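Long-range contact in esterase family protein (Staphylococcus aureus, PDB 6VHD), which probably hydrolyses carboxylic esters and cleaves S-formylglutathione to formate and glutathione, as a serine esterase of the esterase D family: residues A[206-211]-A[233-238]. Numbering follows the deposited sequence.
Sequences QDFLYQ and PGDHDY. With 6WG ((2~{R})-2-phenylpiperidine-1-carbaldehyde), chain E.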
loop_
_atom_site.group_PDB
_atom_site.type_symbol
_atom_site.label_atom_id
_atom_site.label_comp_id
_atom_site.label_asym_id
_atom_site.label_seq_id
_atom_site.Cartn_x
_atom_site.Cartn_y
_atom_site.Cartn_z
ATOM N N GLN A 206 1.817 18.840 30.073
ATOM C CA GLN A 206 2.027 17.598 30.862
ATOM C C GLN A 206 3.108 16.737 30.213
ATOM O O GLN A 206 3.391 15.661 30.719
ATOM C CB GLN A 206 0.768 16.745 30.930
ATOM C CG GLN A 206 -0.330 17.327 31.791
ATOM C CD GLN A 206 -0.915 18.569 31.181
ATOM O OE1 GLN A 206 -1.511 18.534 30.118
ATOM N NE2 GLN A 206 -0.745 19.681 31.868
ATOM N N ASP A 207 3.649 17.197 29.095
ATOM C CA ASP A 207 4.701 16.440 28.381
ATOM C C ASP A 207 5.966 16.425 29.237
ATOM O O ASP A 207 6.332 17.460 29.726
ATOM C CB ASP A 207 4.975 17.097 27.029
ATOM C CG ASP A 207 5.773 16.242 26.072
ATOM O OD1 ASP A 207 6.730 15.642 26.508
ATOM O OD2 ASP A 207 5.403 16.185 24.914
ATOM N N PHE A 208 6.695 15.312 29.263
ATOM C CA PHE A 208 7.977 15.227 30.007
ATOM C C PHE A 208 9.039 16.168 29.417
ATOM O O PHE A 208 9.946 16.498 30.143
ATOM C CB PHE A 208 8.492 13.796 30.132
ATOM C CG PHE A 208 8.187 12.922 28.948
ATOM C CD1 PHE A 208 9.145 12.684 27.978
ATOM C CD2 PHE A 208 6.928 12.367 28.784
ATOM C CE1 PHE A 208 8.852 11.895 26.879
ATOM C CE2 PHE A 208 6.641 11.574 27.688
ATOM C CZ PHE A 208 7.604 11.337 26.740
ATOM N N LEU A 209 8.963 16.517 28.128
ATOM C CA LEU A 209 9.907 17.443 27.455
ATOM C C LEU A 209 9.459 18.903 27.619
ATOM O O LEU A 209 10.058 19.751 26.996
ATOM C CB LEU A 209 9.967 17.076 25.971
ATOM C CG LEU A 209 10.600 15.732 25.644
ATOM C CD1 LEU A 209 10.515 15.440 24.162
ATOM C CD2 LEU A 209 12.036 15.702 26.106
ATOM N N TYR A 210 8.429 19.186 28.411
ATOM C CA TYR A 210 7.937 20.582 28.540
ATOM C C TYR A 210 9.032 21.513 29.076
ATOM O O TYR A 210 9.216 22.560 28.523
ATOM C CB TYR A 210 6.703 20.646 29.442
ATOM C CG TYR A 210 6.056 22.004 29.527
ATOM C CD1 TYR A 210 5.597 22.644 28.399
ATOM C CD2 TYR A 210 5.898 22.659 30.732
ATOM C CE1 TYR A 210 5.001 23.886 28.453
ATOM C CE2 TYR A 210 5.310 23.907 30.807
ATOM C CZ TYR A 210 4.857 24.525 29.666
ATOM O OH TYR A 210 4.269 25.742 29.719
ATOM N N GLN A 211 9.784 21.098 30.087
ATOM C CA GLN A 211 10.871 21.964 30.615
ATOM C C GLN A 211 11.925 22.151 29.522
ATOM O O GLN A 211 12.431 23.238 29.364
ATOM C CB GLN A 211 11.476 21.376 31.888
ATOM C CG GLN A 211 12.378 22.349 32.627
ATOM C CD GLN A 211 11.613 23.575 33.047
ATOM O OE1 GLN A 211 10.591 23.480 33.702
ATOM N NE2 GLN A 211 12.091 24.734 32.649
ATOM N N PRO A 233 -2.983 22.217 27.654
ATOM C CA PRO A 233 -3.045 20.813 28.075
ATOM C C PRO A 233 -2.649 19.883 26.940
ATOM O O PRO A 233 -2.936 20.140 25.768
ATOM C CB PRO A 233 -4.510 20.627 28.483
ATOM C CG PRO A 233 -5.249 21.741 27.795
ATOM C CD PRO A 233 -4.289 22.887 27.758
ATOM N N GLY A 234 -1.985 18.803 27.296
ATOM C CA GLY A 234 -1.538 17.833 26.317
ATOM C C GLY A 234 -0.339 17.069 26.833
ATOM O O GLY A 234 0.478 17.560 27.611
ATOM N N ASP A 235 -0.229 15.830 26.388
ATOM C CA ASP A 235 0.872 14.961 26.752
ATOM C C ASP A 235 1.664 14.605 25.497
ATOM O O ASP A 235 1.457 15.165 24.417
ATOM C CB ASP A 235 0.337 13.717 27.466
ATOM C CG ASP A 235 1.304 13.173 28.516
ATOM O OD1 ASP A 235 2.534 13.271 28.306
ATOM O OD2 ASP A 235 0.825 12.647 29.551
ATOM N N HIS A 236 2.544 13.622 25.643
ATOM C CA HIS A 236 3.440 13.224 24.566
ATOM C C HIS A 236 2.814 12.079 23.760
ATOM O O HIS A 236 3.234 10.926 23.841
ATOM C CB HIS A 236 4.790 12.828 25.156
ATOM C CG HIS A 236 5.883 12.782 24.148
ATOM N ND1 HIS A 236 6.658 13.879 23.849
ATOM C CD2 HIS A 236 6.301 11.786 23.332
ATOM C CE1 HIS A 236 7.531 13.553 22.913
ATOM N NE2 HIS A 236 7.326 12.292 22.572
ATOM N N ASP A 237 1.773 12.405 22.980
ATOM C CA ASP A 237 1.045 11.360 22.261
ATOM C C ASP A 237 0.357 11.921 21.020
ATOM O O ASP A 237 0.337 13.131 20.777
ATOM C CB ASP A 237 0.031 10.647 23.179
ATOM C CG ASP A 237 -0.961 11.605 23.854
ATOM O OD1 ASP A 237 -1.300 12.653 23.271
ATOM O OD2 ASP A 237 -1.416 11.293 24.979
ATOM N N TYR A 238 -0.216 11.009 20.226
ATOM C CA TYR A 238 -0.842 11.410 18.974
ATOM C C TYR A 238 -2.177 12.115 19.186
ATOM O O TYR A 238 -2.632 12.832 18.287
ATOM C CB TYR A 238 -1.023 10.197 18.063
ATOM C CG TYR A 238 0.198 9.929 17.229
ATOM C CD1 TYR A 238 0.478 10.703 16.097
ATOM C CD2 TYR A 238 1.087 8.923 17.572
ATOM C CE1 TYR A 238 1.632 10.472 15.323
ATOM C CE2 TYR A 238 2.241 8.693 16.809
ATOM C CZ TYR A 238 2.501 9.467 15.682
ATOM O OH TYR A 238 3.647 9.226 14.929
HETATM C C4 6WG E . 12.271 11.369 24.077
HETATM C C7 6WG E . 11.244 10.516 23.324
HETATM C C6 6WG E . 13.058 12.228 26.180
HETATM C C9 6WG E . 9.219 9.294 23.417
HETATM C C8 6WG E . 9.770 10.710 23.625
HETATM C C1 6WG E . 14.138 12.803 25.526
HETATM C C2 6WG E . 14.283 12.645 24.156
HETATM C C3 6WG E . 13.360 11.917 23.432
HETATM C C5 6WG E . 12.129 11.502 25.451
HETATM C C10 6WG E . 10.222 8.320 22.756
HETATM C C11 6WG E . 11.083 8.913 21.617
HETATM N N1 6WG E . 11.375 10.310 21.891
HETATM C C12 6WG E . 10.752 11.215 20.911
HETATM O O1 6WG E . 10.769 10.804 19.616
HETATM O O HOH W 1 3.338 17.514 24.013
#
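Asp207 reaches across to His236 here, the acid and base of the predicted Ser-His-Asp charge relay in this alpha/beta-hydrolase fold. The acid sits on the loop between strand 198-202 and helix 210-222, the histidine on the loop between strand 228-230 and helix 238-253. His236 ND1 donates to Asp207 OD2 at 2.8 Å, entering on the syn side of the carboxylate, whose plane stands at 90° to the imidazole. The histidine carries its ring anti to the backbone N (chi1 -163°), which brings ND1 to the acid while NE2, on the far side of the ring, meets the ligand; the histidine side chain also touches that of Ser123, the predicted nucleophile. Two further bonds fix the carboxylate's rotation: Asp207 OD1 takes the backbone N of Leu209 at 2.9 Å in an Asx turn, and Asp207 OD2 also accepts from a water that donates in turn to Asp235 O.

Phe208 comes over one face of the imidazole, with its CZ 3.4 Å from His236 CG and offset toward the rim; the two ring planes are inclined at 39°, an oblique meeting. Leu209 closes in obliquely from another direction, CD1 against CE1 of His236. Beyond the segments, Trp241 packs edge-to-face with the same histidine.

Farther from the site, Gln206 bends at chi2 and turns its amide back to Gly234. Gln206 OE1 accepts from Gly234 N in a nearly straight bond, while Gln206 N donates to Gly234 O at 3.1 Å, so the two residues hold each other by a pair of bonds. At the other end the phenylpiperidine ligand lies against Phe208, Leu209 and His236, with His236 NE2 just 3.1 Å from its piperidine carbon C8.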